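Local atomic coordinates of esterase Rv0045c (Mycobacterium tuberculosis, PDB entry 6WYN), a protein that hydrolyses carboxylic esters, favouring short, straight-chain alkyl esters, most of all those with four-atom chains, although its physiological substrate is not known. Residues H96-V101 with F150-S155; V172-L177 with R325-T330; S183-H188 with G257-L262. All blocks are in the same frame, centred on the assembly; numbering follows the deposited sequence.

Contact 1. Residues H96-V101 with F150-S155; sequences HTWDTV and FVVGMS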
loop_
_atom_site.group_PDB
_atom_site.type_symbol
_atom_site.label_atom_id
_atom_site.label_comp_id
_atom_site.label_asym_id
_atom_site.label_seq_id
_atom_site.Cartn_x
_atom_site.Cartn_y
_atom_site.Cartn_z
ATOM N N HIS A 96 -4.135 -1.463 -6.681
ATOM C CA HIS A 96 -5.520 -0.992 -6.909
ATOM C C HIS A 96 -6.098 -0.387 -5.618
ATOM O O HIS A 96 -7.102 0.350 -5.731
ATOM C CB HIS A 96 -6.441 -2.107 -7.405
ATOM C CG HIS A 96 -6.336 -2.383 -8.867
ATOM N ND1 HIS A 96 -6.939 -1.581 -9.792
ATOM C CD2 HIS A 96 -5.723 -3.383 -9.557
ATOM C CE1 HIS A 96 -6.723 -2.066 -11.007
ATOM N NE2 HIS A 96 -5.969 -3.163 -10.887
ATOM N N THR A 97 -5.498 -0.654 -4.448
ATOM C CA THR A 97 -5.943 -0.044 -3.166
ATOM C C THR A 97 -5.954 1.472 -3.361
ATOM O O THR A 97 -6.741 2.172 -2.707
ATOM C CB THR A 97 -5.065 -0.461 -1.969
ATOM O OG1 THR A 97 -5.733 -0.143 -0.743
ATOM C CG2 THR A 97 -3.734 0.240 -1.944
ATOM N N TRP A 98 -5.093 1.991 -4.216
ATOM C CA TRP A 98 -4.968 3.456 -4.390
ATOM C C TRP A 98 -5.913 4.052 -5.437
ATOM O O TRP A 98 -5.864 5.271 -5.578
ATOM C CB TRP A 98 -3.542 3.826 -4.706
ATOM C CG TRP A 98 -2.576 3.385 -3.684
ATOM C CD1 TRP A 98 -1.695 2.341 -3.754
ATOM C CD2 TRP A 98 -2.426 3.976 -2.395
ATOM N NE1 TRP A 98 -0.925 2.315 -2.628
ATOM C CE2 TRP A 98 -1.389 3.264 -1.750
ATOM C CE3 TRP A 98 -3.050 5.039 -1.739
ATOM C CZ2 TRP A 98 -0.979 3.580 -0.461
ATOM C CZ3 TRP A 98 -2.652 5.335 -0.462
ATOM C CH2 TRP A 98 -1.584 4.661 0.136
ATOM N N ASP A 99 -6.706 3.259 -6.155
ATOM C CA ASP A 99 -7.495 3.743 -7.324
ATOM C C ASP A 99 -8.310 4.998 -6.937
ATOM O O ASP A 99 -8.321 5.987 -7.681
ATOM C CB ASP A 99 -8.394 2.634 -7.865
ATOM C CG ASP A 99 -7.682 1.480 -8.555
ATOM O OD1 ASP A 99 -6.408 1.545 -8.706
ATOM O OD2 ASP A 99 -8.411 0.504 -8.912
ATOM N N THR A 100 -9.017 4.943 -5.820
ATOM C CA THR A 100 -9.960 6.020 -5.441
ATOM C C THR A 100 -9.140 7.245 -5.167
ATOM O O THR A 100 -9.461 8.303 -5.727
ATOM C CB THR A 100 -10.899 5.618 -4.302
ATOM O OG1 THR A 100 -11.729 4.551 -4.752
ATOM C CG2 THR A 100 -11.750 6.796 -3.861
ATOM N N VAL A 101 -8.096 7.116 -4.352
ATOM C CA VAL A 101 -7.240 8.274 -4.017
ATOM C C VAL A 101 -6.650 8.868 -5.310
ATOM O O VAL A 101 -6.577 10.094 -5.455
ATOM C CB VAL A 101 -6.171 7.875 -2.981
ATOM C CG1 VAL A 101 -5.047 8.869 -2.890
ATOM C CG2 VAL A 101 -6.775 7.646 -1.607
ATOM N N PHE A 150 7.345 12.931 -4.226
ATOM C CA PHE A 150 6.486 12.462 -3.099
ATOM C C PHE A 150 6.259 10.948 -3.147
ATOM O O PHE A 150 5.852 10.404 -4.175
ATOM C CB PHE A 150 5.132 13.197 -3.099
ATOM C CG PHE A 150 5.274 14.672 -3.372
ATOM C CD1 PHE A 150 5.411 15.149 -4.674
ATOM C CD2 PHE A 150 5.421 15.575 -2.328
ATOM C CE1 PHE A 150 5.614 16.499 -4.933
ATOM C CE2 PHE A 150 5.618 16.931 -2.582
ATOM C CZ PHE A 150 5.709 17.392 -3.880
ATOM N N VAL A 151 6.443 10.281 -2.013
ATOM C CA VAL A 151 6.103 8.854 -1.833
ATOM C C VAL A 151 5.108 8.722 -0.697
ATOM O O VAL A 151 5.394 9.173 0.407
ATOM C CB VAL A 151 7.350 7.999 -1.600
ATOM C CG1 VAL A 151 7.027 6.523 -1.528
ATOM C CG2 VAL A 151 8.358 8.289 -2.695
ATOM N N VAL A 152 3.990 8.095 -1.002
ATOM C CA VAL A 152 2.939 7.738 -0.042
ATOM C C VAL A 152 2.994 6.239 0.123
ATOM O O VAL A 152 2.817 5.556 -0.890
ATOM C CB VAL A 152 1.577 8.178 -0.561
ATOM C CG1 VAL A 152 0.471 7.820 0.410
ATOM C CG2 VAL A 152 1.597 9.649 -0.916
ATOM N N GLY A 153 3.149 5.776 1.361
ATOM C CA GLY A 153 3.203 4.350 1.663
ATOM C C GLY A 153 2.314 4.005 2.817
ATOM O O GLY A 153 2.451 4.642 3.906
ATOM N N MET A 154 1.524 2.961 2.667
ATOM C CA MET A 154 0.690 2.465 3.791
ATOM C C MET A 154 1.325 1.207 4.418
ATOM O O MET A 154 1.710 0.260 3.686
ATOM C CB MET A 154 -0.720 2.156 3.293
ATOM C CG MET A 154 -1.642 1.747 4.395
ATOM S SD MET A 154 -1.997 0.003 4.188
ATOM C CE MET A 154 -3.037 -0.340 5.605
ATOM N N SER A 155 1.378 1.143 5.745
ATOM C CA SER A 155 1.881 -0.061 6.494
ATOM C C SER A 155 3.218 -0.607 5.893
ATOM O O SER A 155 4.202 0.111 5.906
ATOM C CB SER A 155 0.803 -1.093 6.633
ATOM O OG SER A 155 1.062 -1.893 7.793
#
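W98 reaches strand 150-154 with the six-membered ring of its indole, and the touch is wholly apolar. W98 CH2 lies 3.8 Å from V152 CG1, and W98 CZ2 4.0 Å from M154 CB, so neighbouring ring carbons meet two side chains that rise from the same side of the strand, either side of G153. Both meet the indole obliquely. W98 CG is anti to its carbonyl carbon (chi1 -57°), which sends the ring away from its own turn toward the strand. M154 lends its CB alone; beyond it the chain bends at chi2, its end leads away from the indole, and the side chain also touches H310.

The strand leads straight into S155, the probable nucleophile, whose positive phi (46°) is consistent with the strained nucleophile elbow of alpha/beta hydrolases; S155 OG is hydrogen-bonded to H310 NE2. W98 packs on the strand that leads into this turn, with F87 and L320 also against it.

Within 96-101, H96 ND1 donates to D99 OD2 at 2.7 Å, almost straight at 168°, in the imidazole plane and onto the syn lone pair. NE2 of the same ring bonds E45, which leaves the imidazole gripped at both nitrogens.

Contact 2. Residues V172-L177 with R325-T330; sequences VGELVL and RGVLDT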
loop_
_atom_site.group_PDB
_atom_site.type_symbol
_atom_site.label_atom_id
_atom_site.label_comp_id
_atom_site.label_asym_id
_atom_site.label_seq_id
_atom_site.Cartn_x
_atom_site.Cartn_y
_atom_site.Cartn_z
ATOM N N VAL A 172 13.432 10.721 -3.478
ATOM C CA VAL A 172 12.337 10.964 -2.482
ATOM C C VAL A 172 12.509 12.352 -1.869
ATOM O O VAL A 172 13.434 12.511 -1.049
ATOM C CB VAL A 172 12.370 9.920 -1.347
ATOM C CG1 VAL A 172 11.235 10.122 -0.349
ATOM C CG2 VAL A 172 12.386 8.489 -1.863
ATOM N N GLY A 173 11.660 13.303 -2.234
ATOM C CA GLY A 173 11.672 14.642 -1.621
ATOM C C GLY A 173 10.897 14.644 -0.312
ATOM O O GLY A 173 11.294 15.391 0.605
ATOM N N GLU A 174 9.839 13.818 -0.209
ATOM C CA GLU A 174 8.807 13.945 0.850
ATOM C C GLU A 174 8.120 12.588 1.056
ATOM O O GLU A 174 7.844 11.927 0.042
ATOM C CB GLU A 174 7.922 15.070 0.324
ATOM C CG GLU A 174 6.833 15.488 1.231
ATOM C CD GLU A 174 7.150 16.708 2.074
ATOM O OE1 GLU A 174 7.959 17.582 1.644
ATOM O OE2 GLU A 174 6.555 16.777 3.148
ATOM N N LEU A 175 7.943 12.153 2.305
ATOM C CA LEU A 175 7.273 10.877 2.652
ATOM C C LEU A 175 5.923 11.171 3.305
ATOM O O LEU A 175 5.845 12.011 4.235
ATOM C CB LEU A 175 8.097 10.055 3.631
ATOM C CG LEU A 175 9.397 9.476 3.092
ATOM C CD1 LEU A 175 10.341 9.088 4.216
ATOM C CD2 LEU A 175 9.112 8.278 2.219
ATOM N N VAL A 176 4.915 10.409 2.916
ATOM C CA VAL A 176 3.635 10.335 3.654
ATOM C C VAL A 176 3.470 8.882 4.063
ATOM O O VAL A 176 3.381 8.015 3.166
ATOM C CB VAL A 176 2.457 10.859 2.825
ATOM C CG1 VAL A 176 1.183 10.777 3.621
ATOM C CG2 VAL A 176 2.694 12.283 2.313
ATOM N N LEU A 177 3.466 8.637 5.374
ATOM C CA LEU A 177 3.274 7.313 5.992
ATOM C C LEU A 177 1.800 7.170 6.325
ATOM O O LEU A 177 1.261 8.038 7.113
ATOM C CB LEU A 177 4.120 7.195 7.265
ATOM C CG LEU A 177 5.633 7.249 7.090
ATOM C CD1 LEU A 177 6.300 7.062 8.435
ATOM C CD2 LEU A 177 6.142 6.167 6.141
ATOM N N ARG A 325 -3.121 16.148 -1.196
ATOM C CA ARG A 325 -3.176 17.404 -1.985
ATOM C C ARG A 325 -2.427 18.522 -1.245
ATOM O O ARG A 325 -1.663 19.258 -1.924
ATOM C CB ARG A 325 -4.615 17.812 -2.310
ATOM C CG ARG A 325 -4.621 18.887 -3.392
ATOM C CD ARG A 325 -6.011 19.206 -3.860
ATOM N NE ARG A 325 -6.513 18.195 -4.780
ATOM C CZ ARG A 325 -7.650 17.530 -4.614
ATOM N NH1 ARG A 325 -8.403 17.744 -3.545
ATOM N NH2 ARG A 325 -8.018 16.633 -5.511
ATOM N N GLY A 326 -2.575 18.595 0.084
ATOM C CA GLY A 326 -1.932 19.617 0.938
ATOM C C GLY A 326 -0.424 19.484 0.912
ATOM O O GLY A 326 0.272 20.492 0.798
ATOM N N VAL A 327 0.076 18.258 0.920
ATOM C CA VAL A 327 1.531 17.971 0.915
ATOM C C VAL A 327 2.097 18.384 -0.429
ATOM O O VAL A 327 3.208 18.928 -0.443
ATOM C CB VAL A 327 1.766 16.478 1.167
ATOM C CG1 VAL A 327 3.188 16.072 0.811
ATOM C CG2 VAL A 327 1.406 16.130 2.604
ATOM N N LEU A 328 1.373 18.092 -1.509
ATOM C CA LEU A 328 1.737 18.528 -2.881
ATOM C C LEU A 328 1.719 20.070 -2.946
ATOM O O LEU A 328 2.362 20.599 -3.840
ATOM C CB LEU A 328 0.749 17.918 -3.885
ATOM C CG LEU A 328 1.124 16.552 -4.474
ATOM C CD1 LEU A 328 1.677 15.594 -3.426
ATOM C CD2 LEU A 328 -0.073 15.941 -5.168
ATOM N N ASP A 329 1.007 20.735 -2.028
ATOM C CA ASP A 329 0.842 22.216 -1.902
ATOM C C ASP A 329 0.003 22.706 -3.081
ATOM O O ASP A 329 0.259 23.834 -3.533
ATOM C CB ASP A 329 2.164 22.998 -1.891
ATOM C CG ASP A 329 3.121 22.729 -0.741
ATOM O OD1 ASP A 329 2.665 22.300 0.322
ATOM O OD2 ASP A 329 4.325 23.003 -0.912
ATOM N N THR A 330 -0.923 21.884 -3.584
ATOM C CA THR A 330 -1.472 22.004 -4.966
ATOM C C THR A 330 -2.999 21.930 -4.950
ATOM O O THR A 330 -3.536 20.871 -4.679
ATOM C CB THR A 330 -0.905 20.927 -5.905
ATOM O OG1 THR A 330 0.470 21.230 -6.149
ATOM C CG2 THR A 330 -1.625 20.844 -7.237
#
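V327, on the last turn of helix 317-328, sets its two methyls against two side chains of strand 174-178. CG1 takes the E174 side: V327 CG1 lies 3.7 Å from E174 CG, and the two side chains run at a slant to one another, so the valine meets the aliphatic part of the glutamate and only brushes the carboxylate. V176 comes at V327 differently, tip to tip, with V176 CG2 4.1 Å from V327 CG2 and equally far from V327 CG1. E174 and V176 are two apart along the strand and so face the same way, while L175 between them turns to the other side of the sheet.

In E174, CG leaves anti to the backbone N (chi1 -176°), which puts this methylene against V327, and the bend at chi2 (97°) turns the carboxylate toward R300, where OE2 forms a salt bridge with R300 NE. A buried acid thus has its charge answered from strand 299-305 while its carbons serve the packing.

Directly after V327 and L328 the helix ends in a Schellman motif: D329 has a positive phi of 69°, and T330 N bonds back to R325 O at 3.2 Å. The closing D329 N to G326 O bond is weak, and T330 is poorly ordered.

The contact is plain packing of the C-terminal helix against the central sheet of the alpha/beta hydrolase fold. F150 of the adjoining strand 150-154 touches E174, V327 and L328, V176 also leans on V152 and on V276 of strand 273-278, and helix 156-167 covers L175 and L177 on the opposite side of the sheet.

Contact 3. Residues S183-H188 with G257-L262; sequences SALQRH and GDFAGL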
loop_
_atom_site.group_PDB
_atom_site.type_symbol
_atom_site.label_atom_id
_atom_site.label_comp_id
_atom_site.label_asym_id
_atom_site.label_seq_id
_atom_site.Cartn_x
_atom_site.Cartn_y
_atom_site.Cartn_z
ATOM N N SER A 183 8.199 0.943 14.765
ATOM C CA SER A 183 7.775 0.274 16.025
ATOM C C SER A 183 6.402 -0.382 15.851
ATOM O O SER A 183 6.188 -1.500 16.354
ATOM C CB SER A 183 7.807 1.237 17.191
ATOM O OG SER A 183 9.107 1.793 17.322
ATOM N N ALA A 184 5.461 0.292 15.185
ATOM C CA ALA A 184 4.072 -0.202 15.084
ATOM C C ALA A 184 4.041 -1.491 14.262
ATOM O O ALA A 184 3.354 -2.465 14.645
ATOM C CB ALA A 184 3.202 0.881 14.483
ATOM N N LEU A 185 4.733 -1.532 13.138
ATOM C CA LEU A 185 4.708 -2.777 12.326
ATOM C C LEU A 185 5.491 -3.878 13.064
ATOM O O LEU A 185 5.073 -5.006 12.998
ATOM C CB LEU A 185 5.280 -2.523 10.921
ATOM C CG LEU A 185 5.010 -3.654 9.916
ATOM C CD1 LEU A 185 3.594 -4.164 9.991
ATOM C CD2 LEU A 185 5.281 -3.191 8.485
ATOM N N GLN A 186 6.589 -3.565 13.730
ATOM C CA GLN A 186 7.323 -4.566 14.564
ATOM C C GLN A 186 6.345 -5.216 15.553
ATOM O O GLN A 186 6.311 -6.446 15.665
ATOM C CB GLN A 186 8.483 -3.895 15.295
ATOM C CG GLN A 186 9.418 -4.873 16.004
ATOM C CD GLN A 186 10.697 -4.176 16.409
ATOM O OE1 GLN A 186 10.696 -3.075 16.955
ATOM N NE2 GLN A 186 11.812 -4.806 16.123
ATOM N N ARG A 187 5.542 -4.425 16.263
ATOM C CA ARG A 187 4.573 -4.997 17.247
ATOM C C ARG A 187 3.592 -5.913 16.486
ATOM O O ARG A 187 3.306 -7.048 16.968
ATOM C CB ARG A 187 3.957 -3.816 18.036
ATOM C CG ARG A 187 2.699 -4.092 18.859
ATOM C CD ARG A 187 1.998 -2.824 19.420
ATOM N NE ARG A 187 3.013 -1.837 19.722
ATOM C CZ ARG A 187 3.144 -0.629 19.167
ATOM N NH1 ARG A 187 2.243 -0.127 18.337
ATOM N NH2 ARG A 187 4.185 0.103 19.506
ATOM N N HIS A 188 3.056 -5.508 15.331
ATOM C CA HIS A 188 2.138 -6.382 14.531
ATOM C C HIS A 188 2.821 -7.693 14.092
ATOM O O HIS A 188 2.189 -8.761 14.172
ATOM C CB HIS A 188 1.599 -5.640 13.302
ATOM C CG HIS A 188 0.644 -6.430 12.470
ATOM N ND1 HIS A 188 -0.680 -6.624 12.838
ATOM C CD2 HIS A 188 0.800 -7.059 11.287
ATOM C CE1 HIS A 188 -1.298 -7.353 11.927
ATOM N NE2 HIS A 188 -0.413 -7.630 10.960
ATOM N N GLY A 257 10.749 -7.875 8.360
ATOM C CA GLY A 257 12.215 -7.790 8.553
ATOM C C GLY A 257 12.933 -6.532 9.020
ATOM O O GLY A 257 12.586 -5.526 8.423
ATOM N N ASP A 258 13.856 -6.605 10.013
ATOM C CA ASP A 258 14.778 -5.515 10.496
ATOM C C ASP A 258 14.138 -4.179 10.917
ATOM O O ASP A 258 13.481 -3.547 10.066
ATOM C CB ASP A 258 15.957 -5.322 9.537
ATOM C CG ASP A 258 17.030 -4.383 10.064
ATOM O OD1 ASP A 258 17.368 -4.487 11.260
ATOM O OD2 ASP A 258 17.521 -3.559 9.270
ATOM N N PHE A 259 14.424 -3.679 12.142
ATOM C CA PHE A 259 13.705 -2.441 12.492
ATOM C C PHE A 259 14.670 -1.433 13.167
ATOM O O PHE A 259 14.551 -0.225 12.924
ATOM C CB PHE A 259 12.465 -2.855 13.301
ATOM C CG PHE A 259 11.352 -3.540 12.529
ATOM C CD1 PHE A 259 10.359 -2.800 11.889
ATOM C CD2 PHE A 259 11.213 -4.916 12.518
ATOM C CE1 PHE A 259 9.308 -3.429 11.214
ATOM C CE2 PHE A 259 10.152 -5.539 11.868
ATOM C CZ PHE A 259 9.208 -4.800 11.193
ATOM N N ALA A 260 15.643 -1.913 13.956
ATOM C CA ALA A 260 16.790 -1.127 14.473
ATOM C C ALA A 260 17.442 -0.415 13.285
ATOM O O ALA A 260 17.595 0.837 13.380
ATOM C CB ALA A 260 17.776 -2.042 15.179
ATOM N N GLY A 261 17.760 -1.183 12.203
ATOM C CA GLY A 261 18.288 -0.614 10.951
ATOM C C GLY A 261 17.310 0.391 10.362
ATOM O O GLY A 261 17.712 1.393 9.781
ATOM N N LEU A 262 16.027 0.121 10.479
ATOM C CA LEU A 262 15.001 1.014 9.901
ATOM C C LEU A 262 14.937 2.341 10.694
ATOM O O LEU A 262 14.863 3.402 10.042
ATOM C CB LEU A 262 13.682 0.242 9.920
ATOM C CG LEU A 262 12.608 0.765 8.982
ATOM C CD1 LEU A 262 13.113 0.876 7.551
ATOM C CD2 LEU A 262 11.396 -0.147 9.079
#
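Q186 lies across the F259 ring and makes the tight part of this contact. Q186 CB stands 3.9 Å from the centroid of the F259 ring and 6° off the ring normal, a CH-pi contact almost exactly over the middle of the face. From there the two side chains run past each other in opposite directions. With chi1 at -171° the glutamine stretches out from its helix, and the extended chain carries the amide back along the phenylalanine to bring Q186 NE2 within 3.5 Å of F259 CB. Amide and ring planes are 41° apart, so the amide is tilted over the ring's root and is not stacked flat on it. The outer end of the ring passes under the helix backbone, where F259 CE1 is 3.7 Å from Q186 N. The opposite face has G257 O above its rim.

L185 adds a lighter touch, L185 CB to F259 CE1 at 4.1 Å, met obliquely; its CD1 reaches S155, and the side chain also touches V180 and F283. The outer side is looser. A260 and D258 turn away from helix 182-200, and D258 is exposed, with D258 OD1 accepting a weak bond from G261 N at 3.5 Å. R187 is also exposed, its charge paired with D288 of helix 286-295.

F259 is the N-cap residue of helix 260-268, so its ring meets helix 182-200 where helix 260-268 begins; helix 182-200 carries H188, a residue involved in substrate selectivity. L159 of helix 156-167 touches L185, F259 and L262, while S183 and A184 border D288 of helix 286-295.

In the fold
Contacts 1 and 2 share the central sheet: strands 150-154 and 174-178 are parallel neighbours, joined by backbone bonds such as V151 O to V176 N at 2.8 Å, and helix 317-328 of contact 2 also touches W98 (through L320) and F150 of contact 1. Their centres lie about 12 Å apart. Contact 3 is farther off, its centre about 21 Å from contact 1 and 23 Å from contact 2, yet L185 CD1 comes within 4.0 Å of S155 OG, while contacts 2 and 3 do not touch. Along the chain contact 1 closes first; contact 2 then opens, and contact 3 forms entirely between its two segments. Contacts 1 and 3 both come close to the probable nucleophile S155; contact 2 is sheet packing away from it.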